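Local coordinates for transcriptional regulator (Pyrococcus horikoshii, PDB 1UDD), which is of unknown function but belongs, as a TenA homologue, to the all-helical TENA/THI-4/PQQC family, at residues T6-W17 with T131-E142. Sequence-based numbering, arbitrary orientation.
Sequences TDKLRRDSEQIW and TALLPCFWSYAE
Trp17 drives the rim of its six-membered ring against the face of Trp138. The stack is T-shaped, with planes at 74° and Trp17 CH2 3.7 Å from Trp138 CG. Trp17 is a knob in a hole formed by Pro135, Trp138, Ser139 and Glu142. Ser139 CB lies over one face of Trp17 in a CH-pi contact, 4.1 Å from the centroid of its six-membered ring. Glu142 CG meets the ring edge at Trp17 CZ3, 3.6 Å away. Trp17 NE1 is hydrogen-bonded to Ser201 OG of helix 190-213.

Trp138 has CG anti to its backbone N (chi1 -164°), which carries the indole across to the 6-11 helix. There Trp138 CH2 lies 3.5 Å from Arg10 CB, and Thr6 O sits at the ring edge. Trp138 NE1 donates to Glu142 OE2 at 3.2 Å, one turn on, a bent bond that helps fix the rotation of the indole. The Arg10 chain bends at chi2 and runs past Trp138, its guanidinium nearly perpendicular to the indole. Arg10 NH2 stays 4.0 Å from Glu142 OE1, too far for a salt bridge, though the opposite charges probably attract.

Toward the start of both segments, Thr6 CG2 and Leu9 CD1 pack on Leu134 CD2. No hydrogen bond links the segments. Within the all-helical TenA-type bundle, helix 14-21 thus packs knob-into-hole on helix 126-146 through Trp17, while the 6-11 helix crosses segment 131-142 at 72° through Thr6, Leu9 and Arg10.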
ATOM      1  N   THR A   6      17.425  16.965 -11.228  1.00 22.70           N
ATOM      2  CA  THR A   6      17.521  17.714  -9.977  1.00 21.55           C
ATOM      3  C   THR A   6      17.922  19.180 -10.206  1.00 24.48           C
ATOM      4  O   THR A   6      17.632  20.038  -9.374  1.00 24.62           O
ATOM      5  CB  THR A   6      18.490  17.042  -8.947  1.00 22.27           C
ATOM      6  OG1 THR A   6      19.812  16.916  -9.504  1.00 24.33           O
ATOM      7  CG2 THR A   6      17.960  15.652  -8.555  1.00 17.30           C
ATOM      8  N   ASP A   7      18.594  19.464 -11.325  1.00 24.59           N
ATOM      9  CA  ASP A   7      18.954  20.843 -11.660  1.00 22.73           C
ATOM     10  C   ASP A   7      17.627  21.582 -11.887  1.00 22.09           C
ATOM     11  O   ASP A   7      17.400  22.661 -11.356  1.00 24.65           O
ATOM     12  CB  ASP A   7      19.793  20.904 -12.944  1.00 21.55           C
ATOM     13  CG  ASP A   7      21.221  20.388 -12.753  1.00 23.60           C
ATOM     14  OD1 ASP A   7      21.774  20.490 -11.638  1.00 19.86           O
ATOM     15  OD2 ASP A   7      21.799  19.891 -13.731  1.00 23.64           O
ATOM     16  N   LYS A   8      16.751  20.974 -12.672  1.00 23.15           N
ATOM     17  CA  LYS A   8      15.441  21.550 -12.964  1.00 26.40           C
ATOM     18  C   LYS A   8      14.586  21.716 -11.723  1.00 21.80           C
ATOM     19  O   LYS A   8      13.873  22.702 -11.596  1.00 24.27           O
ATOM     20  CB  LYS A   8      14.704  20.664 -13.970  1.00 27.01           C
ATOM     21  CG  LYS A   8      15.360  20.646 -15.333  1.00 26.09           C
ATOM     22  CD  LYS A   8      15.009  19.394 -16.114  1.00 30.34           C
ATOM     23  CE  LYS A   8      13.671  19.471 -16.802  1.00 30.86           C
ATOM     24  NZ  LYS A   8      13.420  18.185 -17.559  1.00 34.26           N
ATOM     25  N   LEU A   9      14.642  20.747 -10.811  1.00 22.30           N
ATOM     26  CA  LEU A   9      13.851  20.821  -9.593  1.00 21.31           C
ATOM     27  C   LEU A   9      14.280  22.020  -8.758  1.00 23.48           C
ATOM     28  O   LEU A   9      13.430  22.732  -8.187  1.00 21.60           O
ATOM     29  CB  LEU A   9      13.982  19.519  -8.779  1.00 19.57           C
ATOM     30  CG  LEU A   9      13.552  18.226  -9.499  1.00 15.88           C
ATOM     31  CD1 LEU A   9      13.704  17.025  -8.571  1.00 19.40           C
ATOM     32  CD2 LEU A   9      12.098  18.337  -9.946  1.00 17.67           C
ATOM     33  N   ARG A  10      15.593  22.233  -8.667  1.00 20.78           N
ATOM     34  CA  ARG A  10      16.131  23.378  -7.923  1.00 21.26           C
ATOM     35  C   ARG A  10      15.714  24.644  -8.702  1.00 24.55           C
ATOM     36  O   ARG A  10      15.189  25.613  -8.134  1.00 24.85           O
ATOM     37  CB  ARG A  10      17.664  23.277  -7.856  1.00 20.49           C
ATOM     38  CG  ARG A  10      18.376  24.392  -7.074  1.00 20.71           C
ATOM     39  CD  ARG A  10      18.174  24.279  -5.558  1.00 19.61           C
ATOM     40  NE  ARG A  10      19.112  25.141  -4.854  1.00 25.11           N
ATOM     41  CZ  ARG A  10      18.857  26.385  -4.465  1.00 27.59           C
ATOM     42  NH1 ARG A  10      17.670  26.926  -4.684  1.00 27.06           N
ATOM     43  NH2 ARG A  10      19.820  27.117  -3.917  1.00 28.63           N
ATOM     44  N   ARG A  11      15.942  24.622 -10.011  1.00 24.44           N
ATOM     45  CA  ARG A  11      15.577  25.756 -10.864  1.00 28.63           C
ATOM     46  C   ARG A  11      14.109  26.159 -10.643  1.00 29.05           C
ATOM     47  O   ARG A  11      13.810  27.307 -10.312  1.00 29.33           O
ATOM     48  CB  ARG A  11      15.775  25.393 -12.336  1.00 26.69           C
ATOM     49  CG  ARG A  11      15.510  26.546 -13.314  1.00 34.43           C
ATOM     50  CD  ARG A  11      14.479  26.140 -14.349  1.00 32.66           C
ATOM     51  NE  ARG A  11      15.008  25.295 -15.408  1.00 33.86           N
ATOM     52  CZ  ARG A  11      14.336  24.290 -15.971  1.00 36.45           C
ATOM     53  NH1 ARG A  11      13.113  23.993 -15.570  1.00 35.99           N
ATOM     54  NH2 ARG A  11      14.882  23.589 -16.953  1.00 40.61           N
ATOM     55  N   ASP A  12      13.205  25.202 -10.800  1.00 27.90           N
ATOM     56  CA  ASP A  12      11.768  25.462 -10.665  1.00 27.70           C
ATOM     57  C   ASP A  12      11.226  25.795  -9.286  1.00 27.74           C
ATOM     58  O   ASP A  12      10.049  26.113  -9.160  1.00 29.33           O
ATOM     59  CB  ASP A  12      10.973  24.276 -11.210  1.00 24.98           C
ATOM     60  CG  ASP A  12      11.275  24.003 -12.659  1.00 23.99           C
ATOM     61  OD1 ASP A  12      11.722  24.928 -13.352  1.00 30.84           O
ATOM     62  OD2 ASP A  12      11.057  22.871 -13.117  1.00 29.78           O
ATOM     63  N   SER A  13      12.054  25.722  -8.248  1.00 28.48           N
ATOM     64  CA  SER A  13      11.562  26.031  -6.907  1.00 26.61           C
ATOM     65  C   SER A  13      12.368  27.120  -6.231  1.00 27.46           C
ATOM     66  O   SER A  13      12.280  27.289  -5.009  1.00 25.67           O
ATOM     67  CB  SER A  13      11.589  24.776  -6.025  1.00 24.86           C
ATOM     68  OG  SER A  13      12.895  24.227  -5.970  1.00 20.11           O
ATOM     69  N   GLU A  14      13.138  27.866  -7.024  1.00 28.26           N
ATOM     70  CA  GLU A  14      14.009  28.933  -6.515  1.00 27.73           C
ATOM     71  C   GLU A  14      13.346  29.949  -5.596  1.00 29.58           C
ATOM     72  O   GLU A  14      13.905  30.343  -4.561  1.00 25.69           O
ATOM     73  CB  GLU A  14      14.660  29.695  -7.693  1.00 26.91           C
ATOM     74  CG  GLU A  14      15.742  28.894  -8.451  1.00 29.49           C
ATOM     75  CD  GLU A  14      16.220  29.585  -9.717  1.00 28.35           C
ATOM     76  OE1 GLU A  14      15.475  30.434 -10.241  1.00 29.87           O
ATOM     77  OE2 GLU A  14      17.325  29.269 -10.211  1.00 27.96           O
ATOM     78  N   GLN A  15      12.155  30.393  -5.969  1.00 27.79           N
ATOM     79  CA  GLN A  15      11.511  31.397  -5.154  1.00 29.48           C
ATOM     80  C   GLN A  15      11.097  30.905  -3.769  1.00 28.93           C
ATOM     81  O   GLN A  15      11.236  31.633  -2.783  1.00 28.55           O
ATOM     82  CB  GLN A  15      10.330  32.001  -5.903  1.00 30.54           C
ATOM     83  CG  GLN A  15       9.994  33.391  -5.414  1.00 42.39           C
ATOM     84  CD  GLN A  15      11.232  34.177  -4.987  1.00 45.94           C
ATOM     85  OE1 GLN A  15      12.083  34.547  -5.817  1.00 45.80           O
ATOM     86  NE2 GLN A  15      11.347  34.423  -3.678  1.00 45.78           N
ATOM     87  N   ILE A  16      10.611  29.678  -3.660  1.00 25.25           N
ATOM     88  CA  ILE A  16      10.223  29.253  -2.334  1.00 27.25           C
ATOM     89  C   ILE A  16      11.451  28.867  -1.494  1.00 27.17           C
ATOM     90  O   ILE A  16      11.436  29.037  -0.284  1.00 28.92           O
ATOM     91  CB  ILE A  16       9.167  28.124  -2.379  1.00 30.30           C
ATOM     92  CG1 ILE A  16       9.795  26.799  -2.046  1.00 26.55           C
ATOM     93  CG2 ILE A  16       8.426  28.114  -3.691  1.00 29.25           C
ATOM     94  CD1 ILE A  16       9.328  26.364  -0.677  1.00 27.76           C
ATOM     95  N   TRP A  17      12.524  28.375  -2.129  1.00 26.23           N
ATOM     96  CA  TRP A  17      13.723  28.035  -1.370  1.00 24.29           C
ATOM     97  C   TRP A  17      14.338  29.315  -0.799  1.00 24.88           C
ATOM     98  O   TRP A  17      14.871  29.317   0.308  1.00 23.81           O
ATOM     99  CB  TRP A  17      14.721  27.263  -2.236  1.00 22.72           C
ATOM    100  CG  TRP A  17      14.384  25.769  -2.306  1.00 23.63           C
ATOM    101  CD1 TRP A  17      13.149  25.216  -2.451  1.00 21.41           C
ATOM    102  CD2 TRP A  17      15.301  24.673  -2.174  1.00 25.51           C
ATOM    103  NE1 TRP A  17      13.230  23.839  -2.408  1.00 27.44           N
ATOM    104  CE2 TRP A  17      14.543  23.480  -2.236  1.00 26.82           C
ATOM    105  CE3 TRP A  17      16.693  24.583  -2.005  1.00 22.58           C
ATOM    106  CZ2 TRP A  17      15.127  22.213  -2.134  1.00 22.55           C
ATOM    107  CZ3 TRP A  17      17.274  23.323  -1.902  1.00 24.65           C
ATOM    108  CH2 TRP A  17      16.487  22.154  -1.969  1.00 22.69           C
ATOM    109  N   THR A 131      11.675  11.663  -4.719  1.00 22.50           N
ATOM    110  CA  THR A 131      11.557  13.083  -5.025  1.00 22.46           C
ATOM    111  C   THR A 131      10.712  13.780  -3.952  1.00 25.17           C
ATOM    112  O   THR A 131      10.906  14.967  -3.666  1.00 23.07           O
ATOM    113  CB  THR A 131      10.920  13.307  -6.429  1.00 25.05           C
ATOM    114  OG1 THR A 131      11.747  12.692  -7.421  1.00 22.32           O
ATOM    115  CG2 THR A 131      10.805  14.822  -6.757  1.00 20.97           C
ATOM    116  N   ALA A 132       9.782  13.053  -3.340  1.00 25.16           N
ATOM    117  CA  ALA A 132       8.968  13.681  -2.300  1.00 25.43           C
ATOM    118  C   ALA A 132       9.789  13.890  -1.032  1.00 25.13           C
ATOM    119  O   ALA A 132       9.394  14.651  -0.157  1.00 22.20           O
ATOM    120  CB  ALA A 132       7.754  12.850  -1.998  1.00 23.25           C
ATOM    121  N   LEU A 133      10.937  13.223  -0.949  1.00 23.46           N
ATOM    122  CA  LEU A 133      11.805  13.338   0.221  1.00 24.87           C
ATOM    123  C   LEU A 133      13.031  14.223  -0.010  1.00 24.96           C
ATOM    124  O   LEU A 133      13.735  14.583   0.936  1.00 26.00           O
ATOM    125  CB  LEU A 133      12.293  11.957   0.648  1.00 23.77           C
ATOM    126  CG  LEU A 133      11.248  10.859   0.849  1.00 24.37           C
ATOM    127  CD1 LEU A 133      11.949   9.586   1.367  1.00 23.09           C
ATOM    128  CD2 LEU A 133      10.176  11.328   1.827  1.00 23.17           C
ATOM    129  N   LEU A 134      13.290  14.571  -1.263  1.00 26.33           N
ATOM    130  CA  LEU A 134      14.458  15.373  -1.605  1.00 24.51           C
ATOM    131  C   LEU A 134      14.419  16.783  -1.006  1.00 24.30           C
ATOM    132  O   LEU A 134      15.421  17.266  -0.467  1.00 21.66           O
ATOM    133  CB  LEU A 134      14.615  15.419  -3.127  1.00 25.87           C
ATOM    134  CG  LEU A 134      15.959  15.917  -3.660  1.00 27.75           C
ATOM    135  CD1 LEU A 134      17.114  15.074  -3.080  1.00 29.51           C
ATOM    136  CD2 LEU A 134      15.936  15.832  -5.160  1.00 23.03           C
ATOM    137  N   PRO A 135      13.266  17.471  -1.086  1.00 23.10           N
ATOM    138  CA  PRO A 135      13.283  18.810  -0.487  1.00 19.91           C
ATOM    139  C   PRO A 135      13.757  18.687   0.962  1.00 20.78           C
ATOM    140  O   PRO A 135      14.538  19.504   1.439  1.00 21.66           O
ATOM    141  CB  PRO A 135      11.834  19.258  -0.599  1.00 20.96           C
ATOM    142  CG  PRO A 135      11.375  18.561  -1.894  1.00 22.62           C
ATOM    143  CD  PRO A 135      11.980  17.188  -1.754  1.00 21.56           C
ATOM    144  N   CYS A 136      13.297  17.648   1.654  1.00 23.11           N
ATOM    145  CA  CYS A 136      13.712  17.430   3.046  1.00 24.93           C
ATOM    146  C   CYS A 136      15.227  17.341   3.180  1.00 24.53           C
ATOM    147  O   CYS A 136      15.865  18.227   3.749  1.00 24.92           O
ATOM    148  CB  CYS A 136      13.102  16.145   3.605  1.00 28.54           C
ATOM    149  SG  CYS A 136      13.989  15.514   5.066  1.00 30.12           S
ATOM    150  N   PHE A 137      15.800  16.266   2.652  1.00 23.12           N
ATOM    151  CA  PHE A 137      17.245  16.049   2.734  1.00 24.68           C
ATOM    152  C   PHE A 137      18.081  17.192   2.134  1.00 27.22           C
ATOM    153  O   PHE A 137      19.011  17.688   2.765  1.00 25.94           O
ATOM    154  CB  PHE A 137      17.634  14.737   2.029  1.00 26.49           C
ATOM    155  CG  PHE A 137      17.210  13.484   2.759  1.00 31.65           C
ATOM    156  CD1 PHE A 137      15.920  12.984   2.630  1.00 33.59           C
ATOM    157  CD2 PHE A 137      18.119  12.783   3.553  1.00 30.97           C
ATOM    158  CE1 PHE A 137      15.540  11.797   3.282  1.00 37.86           C
ATOM    159  CE2 PHE A 137      17.749  11.600   4.205  1.00 35.09           C
ATOM    160  CZ  PHE A 137      16.459  11.107   4.069  1.00 33.20           C
ATOM    161  N   TRP A 138      17.723  17.622   0.928  1.00 26.72           N
ATOM    162  CA  TRP A 138      18.471  18.656   0.216  1.00 25.67           C
ATOM    163  C   TRP A 138      18.420  20.065   0.812  1.00 26.43           C
ATOM    164  O   TRP A 138      19.465  20.692   0.996  1.00 24.05           O
ATOM    165  CB  TRP A 138      18.032  18.670  -1.252  1.00 27.05           C
ATOM    166  CG  TRP A 138      18.941  19.407  -2.196  1.00 27.83           C
ATOM    167  CD1 TRP A 138      20.134  20.025  -1.899  1.00 29.56           C
ATOM    168  CD2 TRP A 138      18.719  19.617  -3.595  1.00 29.90           C
ATOM    169  NE1 TRP A 138      20.662  20.608  -3.031  1.00 26.83           N
ATOM    170  CE2 TRP A 138      19.815  20.372  -4.086  1.00 30.30           C
ATOM    171  CE3 TRP A 138      17.696  19.244  -4.485  1.00 29.00           C
ATOM    172  CZ2 TRP A 138      19.917  20.758  -5.432  1.00 29.30           C
ATOM    173  CZ3 TRP A 138      17.799  19.630  -5.828  1.00 31.93           C
ATOM    174  CH2 TRP A 138      18.904  20.379  -6.284  1.00 29.63           C
ATOM    175  N   SER A 139      17.226  20.562   1.121  1.00 25.23           N
ATOM    176  CA  SER A 139      17.107  21.895   1.689  1.00 23.01           C
ATOM    177  C   SER A 139      17.857  22.064   3.014  1.00 24.54           C
ATOM    178  O   SER A 139      18.384  23.128   3.280  1.00 25.33           O
ATOM    179  CB  SER A 139      15.637  22.267   1.898  1.00 20.48           C
ATOM    180  OG  SER A 139      15.076  21.564   2.991  1.00 23.25           O
ATOM    181  N   TYR A 140      17.897  21.030   3.847  1.00 27.22           N
ATOM    182  CA  TYR A 140      18.592  21.141   5.127  1.00 28.83           C
ATOM    183  C   TYR A 140      20.086  21.351   4.920  1.00 28.01           C
ATOM    184  O   TYR A 140      20.740  22.056   5.696  1.00 32.49           O
ATOM    185  CB  TYR A 140      18.336  19.898   5.995  1.00 27.98           C
ATOM    186  CG  TYR A 140      17.124  20.049   6.899  1.00 31.21           C
ATOM    187  CD1 TYR A 140      15.845  20.271   6.369  1.00 33.02           C
ATOM    188  CD2 TYR A 140      17.270  20.057   8.289  1.00 29.69           C
ATOM    189  CE1 TYR A 140      14.743  20.508   7.215  1.00 31.78           C
ATOM    190  CE2 TYR A 140      16.186  20.295   9.133  1.00 29.39           C
ATOM    191  CZ  TYR A 140      14.933  20.520   8.597  1.00 29.92           C
ATOM    192  OH  TYR A 140      13.880  20.773   9.450  1.00 28.40           O
ATOM    193  N   ALA A 141      20.626  20.745   3.872  1.00 27.61           N
ATOM    194  CA  ALA A 141      22.037  20.911   3.569  1.00 27.35           C
ATOM    195  C   ALA A 141      22.269  22.291   2.958  1.00 28.35           C
ATOM    196  O   ALA A 141      23.246  22.962   3.297  1.00 27.23           O
ATOM    197  CB  ALA A 141      22.504  19.820   2.603  1.00 27.06           C
ATOM    198  N   GLU A 142      21.373  22.716   2.058  1.00 28.33           N
ATOM    199  CA  GLU A 142      21.515  24.019   1.404  1.00 28.89           C
ATOM    200  C   GLU A 142      21.371  25.163   2.397  1.00 28.52           C
ATOM    201  O   GLU A 142      22.041  26.185   2.274  1.00 26.35           O
ATOM    202  CB  GLU A 142      20.484  24.200   0.285  1.00 28.92           C
ATOM    203  CG  GLU A 142      20.765  23.449  -0.987  1.00 37.42           C
ATOM    204  CD  GLU A 142      22.061  23.862  -1.670  1.00 37.11           C
ATOM    205  OE1 GLU A 142      22.432  25.056  -1.621  1.00 39.82           O
ATOM    206  OE2 GLU A 142      22.699  22.985  -2.286  1.00 39.36           O
TER